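Local coordinates for protein oxalate biosynthetic component 1 (Burkholderia thailandensis, PDB 5IKY) that probably makes oxalate as a bifunctional serine hydrolase and lyase, in a pathway under quorum-sensing control, at residues L928-A939 and D967-A978. Residues are numbered along the deposited sequence; the frame is centred on the assembly and turned at random.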
ATOM      1  N   LEU A 928     -21.683 -34.066  16.006  1.00110.85           N
ATOM      2  CA  LEU A 928     -21.091 -32.795  15.602  1.00107.92           C
ATOM      3  C   LEU A 928     -20.709 -32.805  14.126  1.00117.11           C
ATOM      4  O   LEU A 928     -19.859 -33.586  13.698  1.00128.69           O
ATOM      5  CB  LEU A 928     -19.862 -32.477  16.454  1.00105.68           C
ATOM      6  CG  LEU A 928     -19.116 -31.198  16.067  1.00104.72           C
ATOM      7  CD1 LEU A 928     -19.937 -29.962  16.423  1.00 93.84           C
ATOM      8  CD2 LEU A 928     -17.740 -31.147  16.718  1.00 93.87           C
ATOM      9  N   LEU A 929     -21.342 -31.929  13.353  1.00111.60           N
ATOM     10  CA  LEU A 929     -21.066 -31.832  11.927  1.00105.36           C
ATOM     11  C   LEU A 929     -19.962 -30.817  11.651  1.00105.98           C
ATOM     12  O   LEU A 929     -20.171 -29.609  11.775  1.00106.10           O
ATOM     13  CB  LEU A 929     -22.335 -31.456  11.161  1.00 96.71           C
ATOM     14  CG  LEU A 929     -22.189 -31.376   9.641  1.00 98.40           C
ATOM     15  CD1 LEU A 929     -21.722 -32.711   9.079  1.00106.78           C
ATOM     16  CD2 LEU A 929     -23.493 -30.942   8.995  1.00 91.07           C
ATOM     17  N   LYS A 930     -18.787 -31.312  11.280  1.00 98.31           N
ATOM     18  CA  LYS A 930     -17.648 -30.448  10.997  1.00 95.16           C
ATOM     19  C   LYS A 930     -17.474 -30.254   9.496  1.00102.72           C
ATOM     20  O   LYS A 930     -17.227 -31.212   8.761  1.00 99.79           O
ATOM     21  CB  LYS A 930     -16.374 -31.028  11.614  1.00101.16           C
ATOM     22  CG  LYS A 930     -16.402 -31.087  13.133  1.00107.72           C
ATOM     23  CD  LYS A 930     -15.285 -31.960  13.679  1.00109.99           C
ATOM     24  CE  LYS A 930     -15.472 -33.410  13.268  1.00103.36           C
ATOM     25  NZ  LYS A 930     -14.442 -34.302  13.870  1.00114.54           N
ATOM     26  N   CYS A 931     -17.605 -29.008   9.047  1.00106.44           N
ATOM     27  CA  CYS A 931     -17.553 -28.698   7.623  1.00 93.42           C
ATOM     28  C   CYS A 931     -16.401 -27.768   7.259  1.00 86.26           C
ATOM     29  O   CYS A 931     -16.082 -26.836   7.996  1.00 83.12           O
ATOM     30  CB  CYS A 931     -18.872 -28.069   7.166  1.00 84.20           C
ATOM     31  SG  CYS A 931     -20.346 -29.051   7.522  1.00114.54           S
ATOM     32  N   PHE A 932     -15.780 -28.037   6.115  1.00 88.84           N
ATOM     33  CA  PHE A 932     -14.779 -27.143   5.550  1.00 76.65           C
ATOM     34  C   PHE A 932     -15.412 -26.295   4.456  1.00 80.99           C
ATOM     35  O   PHE A 932     -16.241 -26.782   3.684  1.00 85.63           O
ATOM     36  CB  PHE A 932     -13.592 -27.932   4.992  1.00 82.45           C
ATOM     37  CG  PHE A 932     -12.588 -28.336   6.033  1.00 97.26           C
ATOM     38  CD1 PHE A 932     -12.171 -27.434   6.999  1.00 89.38           C
ATOM     39  CD2 PHE A 932     -12.069 -29.620   6.051  1.00 91.25           C
ATOM     40  CE1 PHE A 932     -11.246 -27.804   7.959  1.00 97.24           C
ATOM     41  CE2 PHE A 932     -11.145 -29.996   7.009  1.00 84.53           C
ATOM     42  CZ  PHE A 932     -10.734 -29.088   7.964  1.00 93.20           C
ATOM     43  N   ALA A 933     -15.025 -25.027   4.395  1.00 72.47           N
ATOM     44  CA  ALA A 933     -15.559 -24.118   3.389  1.00 67.82           C
ATOM     45  C   ALA A 933     -14.449 -23.329   2.712  1.00 63.98           C
ATOM     46  O   ALA A 933     -13.472 -22.936   3.350  1.00 71.38           O
ATOM     47  CB  ALA A 933     -16.576 -23.170   4.014  1.00 64.17           C
ATOM     48  N   HIS A 934     -14.606 -23.109   1.412  1.00 69.68           N
ATOM     49  CA  HIS A 934     -13.684 -22.272   0.655  1.00 69.58           C
ATOM     50  C   HIS A 934     -14.438 -21.448  -0.380  1.00 73.91           C
ATOM     51  O   HIS A 934     -15.416 -21.921  -0.963  1.00 60.80           O
ATOM     52  CB  HIS A 934     -12.612 -23.121  -0.030  1.00 72.32           C
ATOM     53  CG  HIS A 934     -11.769 -22.354  -1.001  1.00 79.12           C
ATOM     54  ND1 HIS A 934     -10.918 -21.342  -0.611  1.00 72.71           N
ATOM     55  CD2 HIS A 934     -11.655 -22.443  -2.347  1.00 73.86           C
ATOM     56  CE1 HIS A 934     -10.312 -20.845  -1.675  1.00 67.78           C
ATOM     57  NE2 HIS A 934     -10.742 -21.496  -2.741  1.00 71.28           N
ATOM     58  N   SER A 935     -13.975 -20.219  -0.597  1.00 65.20           N
ATOM     59  CA  SER A 935     -14.566 -19.314  -1.580  1.00 74.04           C
ATOM     60  C   SER A 935     -16.052 -19.080  -1.307  1.00 71.30           C
ATOM     61  O   SER A 935     -16.420 -18.493  -0.289  1.00 62.51           O
ATOM     62  CB  SER A 935     -14.364 -19.859  -2.998  1.00 60.84           C
ATOM     63  OG  SER A 935     -14.834 -18.944  -3.972  1.00 82.76           O
ATOM     64  N   SER A 936     -16.900 -19.549  -2.216  1.00 75.06           N
ATOM     65  CA  SER A 936     -18.342 -19.371  -2.084  1.00 77.21           C
ATOM     66  C   SER A 936     -18.956 -20.402  -1.143  1.00 80.92           C
ATOM     67  O   SER A 936     -20.172 -20.437  -0.961  1.00 77.91           O
ATOM     68  CB  SER A 936     -19.017 -19.453  -3.456  1.00 58.53           C
ATOM     69  OG  SER A 936     -18.661 -20.653  -4.124  1.00 78.35           O
ATOM     70  N   GLY A 937     -18.107 -21.236  -0.549  1.00 90.06           N
ATOM     71  CA  GLY A 937     -18.556 -22.281   0.351  1.00 80.86           C
ATOM     72  C   GLY A 937     -19.304 -21.748   1.558  1.00 73.36           C
ATOM     73  O   GLY A 937     -20.282 -22.345   2.007  1.00 66.66           O
ATOM     74  N   ILE A 938     -18.847 -20.615   2.082  1.00 61.11           N
ATOM     75  CA  ILE A 938     -19.485 -20.007   3.243  1.00 70.06           C
ATOM     76  C   ILE A 938     -20.895 -19.519   2.893  1.00 79.50           C
ATOM     77  O   ILE A 938     -21.778 -19.473   3.751  1.00 83.37           O
ATOM     78  CB  ILE A 938     -18.637 -18.836   3.805  1.00 84.06           C
ATOM     79  CG1 ILE A 938     -19.237 -18.309   5.111  1.00 75.83           C
ATOM     80  CG2 ILE A 938     -18.494 -17.720   2.780  1.00 84.63           C
ATOM     81  CD1 ILE A 938     -19.409 -19.372   6.171  1.00 68.09           C
ATOM     82  N   ALA A 939     -21.106 -19.178   1.625  1.00 65.10           N
ATOM     83  CA  ALA A 939     -22.416 -18.736   1.159  1.00 70.38           C
ATOM     84  C   ALA A 939     -23.386 -19.908   1.078  1.00 79.51           C
ATOM     85  O   ALA A 939     -24.530 -19.814   1.525  1.00 76.70           O
ATOM     86  CB  ALA A 939     -22.298 -18.053  -0.193  1.00 60.76           C
ATOM     87  N   ASP A 967     -25.787 -25.764  17.225  1.00106.56           N
ATOM     88  CA  ASP A 967     -24.609 -25.964  18.058  1.00108.46           C
ATOM     89  C   ASP A 967     -24.025 -27.354  17.820  1.00109.04           C
ATOM     90  O   ASP A 967     -22.923 -27.664  18.272  1.00108.02           O
ATOM     91  CB  ASP A 967     -24.950 -25.773  19.538  1.00114.56           C
ATOM     92  CG  ASP A 967     -23.782 -25.229  20.341  1.00129.37           C
ATOM     93  OD1 ASP A 967     -22.625 -25.394  19.901  1.00126.11           O
ATOM     94  OD2 ASP A 967     -24.020 -24.634  21.413  1.00143.47           O
ATOM     95  N   ARG A 968     -24.774 -28.187  17.103  1.00106.81           N
ATOM     96  CA  ARG A 968     -24.311 -29.523  16.747  1.00109.54           C
ATOM     97  C   ARG A 968     -23.628 -29.518  15.382  1.00113.62           C
ATOM     98  O   ARG A 968     -23.494 -30.559  14.738  1.00112.22           O
ATOM     99  CB  ARG A 968     -25.476 -30.514  16.750  1.00112.36           C
ATOM    100  CG  ARG A 968     -26.144 -30.681  18.105  1.00110.08           C
ATOM    101  CD  ARG A 968     -25.128 -31.019  19.187  1.00113.55           C
ATOM    102  NE  ARG A 968     -24.325 -32.190  18.848  1.00126.32           N
ATOM    103  CZ  ARG A 968     -23.343 -32.667  19.606  1.00132.71           C
ATOM    104  NH1 ARG A 968     -23.046 -32.077  20.755  1.00135.94           N
ATOM    105  NH2 ARG A 968     -22.662 -33.738  19.219  1.00136.33           N
ATOM    106  N   ALA A 969     -23.200 -28.336  14.948  1.00116.48           N
ATOM    107  CA  ALA A 969     -22.496 -28.187  13.680  1.00 99.56           C
ATOM    108  C   ALA A 969     -21.382 -27.152  13.803  1.00 98.91           C
ATOM    109  O   ALA A 969     -21.456 -26.242  14.628  1.00 99.11           O
ATOM    110  CB  ALA A 969     -23.464 -27.799  12.574  1.00 90.92           C
ATOM    111  N   LEU A 970     -20.353 -27.295  12.975  1.00103.06           N
ATOM    112  CA  LEU A 970     -19.194 -26.411  13.031  1.00 91.39           C
ATOM    113  C   LEU A 970     -18.709 -26.049  11.629  1.00 93.66           C
ATOM    114  O   LEU A 970     -18.840 -26.842  10.697  1.00104.91           O
ATOM    115  CB  LEU A 970     -18.069 -27.071  13.827  1.00 96.43           C
ATOM    116  CG  LEU A 970     -16.781 -26.270  14.012  1.00 99.57           C
ATOM    117  CD1 LEU A 970     -16.881 -25.332  15.208  1.00101.22           C
ATOM    118  CD2 LEU A 970     -15.604 -27.214  14.145  1.00 98.52           C
ATOM    119  N   LEU A 971     -18.145 -24.853  11.484  1.00 83.57           N
ATOM    120  CA  LEU A 971     -17.697 -24.376  10.181  1.00 90.18           C
ATOM    121  C   LEU A 971     -16.310 -23.742  10.219  1.00 90.28           C
ATOM    122  O   LEU A 971     -16.048 -22.838  11.011  1.00 89.47           O
ATOM    123  CB  LEU A 971     -18.697 -23.367   9.621  1.00100.22           C
ATOM    124  CG  LEU A 971     -19.386 -23.738   8.310  1.00103.59           C
ATOM    125  CD1 LEU A 971     -20.399 -22.669   7.952  1.00110.02           C
ATOM    126  CD2 LEU A 971     -18.361 -23.906   7.202  1.00 99.28           C
ATOM    127  N   VAL A 972     -15.426 -24.221   9.351  1.00 82.70           N
ATOM    128  CA  VAL A 972     -14.120 -23.602   9.168  1.00 81.68           C
ATOM    129  C   VAL A 972     -13.980 -23.141   7.721  1.00 80.13           C
ATOM    130  O   VAL A 972     -13.933 -23.958   6.801  1.00 81.04           O
ATOM    131  CB  VAL A 972     -12.969 -24.563   9.517  1.00 87.75           C
ATOM    132  CG1 VAL A 972     -11.628 -23.886   9.278  1.00 70.46           C
ATOM    133  CG2 VAL A 972     -13.089 -25.037  10.959  1.00 81.83           C
ATOM    134  N   SER A 973     -13.920 -21.829   7.524  1.00 77.56           N
ATOM    135  CA  SER A 973     -13.904 -21.261   6.182  1.00 77.01           C
ATOM    136  C   SER A 973     -12.561 -20.622   5.844  1.00 72.03           C
ATOM    137  O   SER A 973     -12.085 -19.736   6.553  1.00 76.72           O
ATOM    138  CB  SER A 973     -15.028 -20.228   6.033  1.00 77.61           C
ATOM    139  OG  SER A 973     -15.081 -19.708   4.716  1.00 74.70           O
ATOM    140  N   PHE A 974     -11.952 -21.082   4.755  1.00 68.13           N
ATOM    141  CA  PHE A 974     -10.729 -20.477   4.243  1.00 68.87           C
ATOM    142  C   PHE A 974     -11.043 -19.641   3.010  1.00 77.63           C
ATOM    143  O   PHE A 974     -11.479 -20.165   1.984  1.00 76.10           O
ATOM    144  CB  PHE A 974      -9.686 -21.547   3.910  1.00 81.00           C
ATOM    145  CG  PHE A 974      -9.147 -22.264   5.114  1.00 84.14           C
ATOM    146  CD1 PHE A 974      -9.725 -23.445   5.553  1.00 66.65           C
ATOM    147  CD2 PHE A 974      -8.062 -21.756   5.809  1.00 80.56           C
ATOM    148  CE1 PHE A 974      -9.230 -24.106   6.661  1.00 73.22           C
ATOM    149  CE2 PHE A 974      -7.562 -22.411   6.918  1.00 85.16           C
ATOM    150  CZ  PHE A 974      -8.147 -23.588   7.346  1.00 79.74           C
ATOM    151  N   GLY A 975     -10.820 -18.335   3.119  1.00 76.86           N
ATOM    152  CA  GLY A 975     -11.146 -17.420   2.043  1.00 66.25           C
ATOM    153  C   GLY A 975     -12.646 -17.289   1.866  1.00 69.75           C
ATOM    154  O   GLY A 975     -13.204 -17.748   0.869  1.00 70.43           O
ATOM    155  N   SER A 976     -13.302 -16.668   2.840  1.00 64.73           N
ATOM    156  CA  SER A 976     -14.740 -16.441   2.763  1.00 61.61           C
ATOM    157  C   SER A 976     -15.060 -15.367   1.729  1.00 59.78           C
ATOM    158  O   SER A 976     -14.715 -14.199   1.906  1.00 65.24           O
ATOM    159  CB  SER A 976     -15.297 -16.044   4.131  1.00 62.69           C
ATOM    160  OG  SER A 976     -15.055 -17.058   5.088  1.00 68.60           O
ATOM    161  N   ALA A 977     -15.718 -15.774   0.649  1.00 59.20           N
ATOM    162  CA  ALA A 977     -16.013 -14.876  -0.462  1.00 65.31           C
ATOM    163  C   ALA A 977     -17.416 -14.283  -0.355  1.00 64.03           C
ATOM    164  O   ALA A 977     -17.916 -13.666  -1.296  1.00 67.54           O
ATOM    165  CB  ALA A 977     -15.849 -15.606  -1.784  1.00 53.61           C
ATOM    166  N   ALA A 978     -18.044 -14.476   0.800  1.00 61.89           N
ATOM    167  CA  ALA A 978     -19.371 -13.932   1.055  1.00 67.20           C
ATOM    168  C   ALA A 978     -19.464 -13.462   2.499  1.00 68.29           C
ATOM    169  O   ALA A 978     -18.743 -13.958   3.365  1.00 69.91           O
ATOM    170  CB  ALA A 978     -20.446 -14.970   0.756  1.00 55.14           C
TER
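His934 holds its CG trans to its own backbone N (chi1 171°). This carries the ring toward Phe974, and the turn about chi2 points ND1 at Phe974 O, to which it donates a 2.9 Å hydrogen bond. The oxygen lies at the ring edge, 18° out of its plane. Phe932 CG turns back beside the backbone N, and the ring edge rests on Val972, with CD1 3.9 Å from Val972 CB. The Phe932 and Val972 side chains leave the sheet together as neighbours. Trp780 and Phe805 stack on Phe932.

Residues 929-935 and 969-973 run parallel. Their ladder runs from Leu929 N to Arg968 O (2.9 Å) as far as Phe974 N to Ala933 O (2.8 Å). On the face away from Phe932 and His934, Leu971 CD2 packs 3.7 Å from Ala933 CB. Leu971 CD1 meets Ile938 CD1 at 3.9 Å, joining helix to strand.

A bulge after His934 shifts the register. Ala977 N donates a hydrogen bond to Ser935 O (3.0 Å) from above the carbonyl plane. Ser935 has positive phi (57°) in a type II' turn, and its OG is hydrogen-bonded to His1069. This strand-turn-helix is consistent with the nucleophile elbow of an alpha/beta hydrolase.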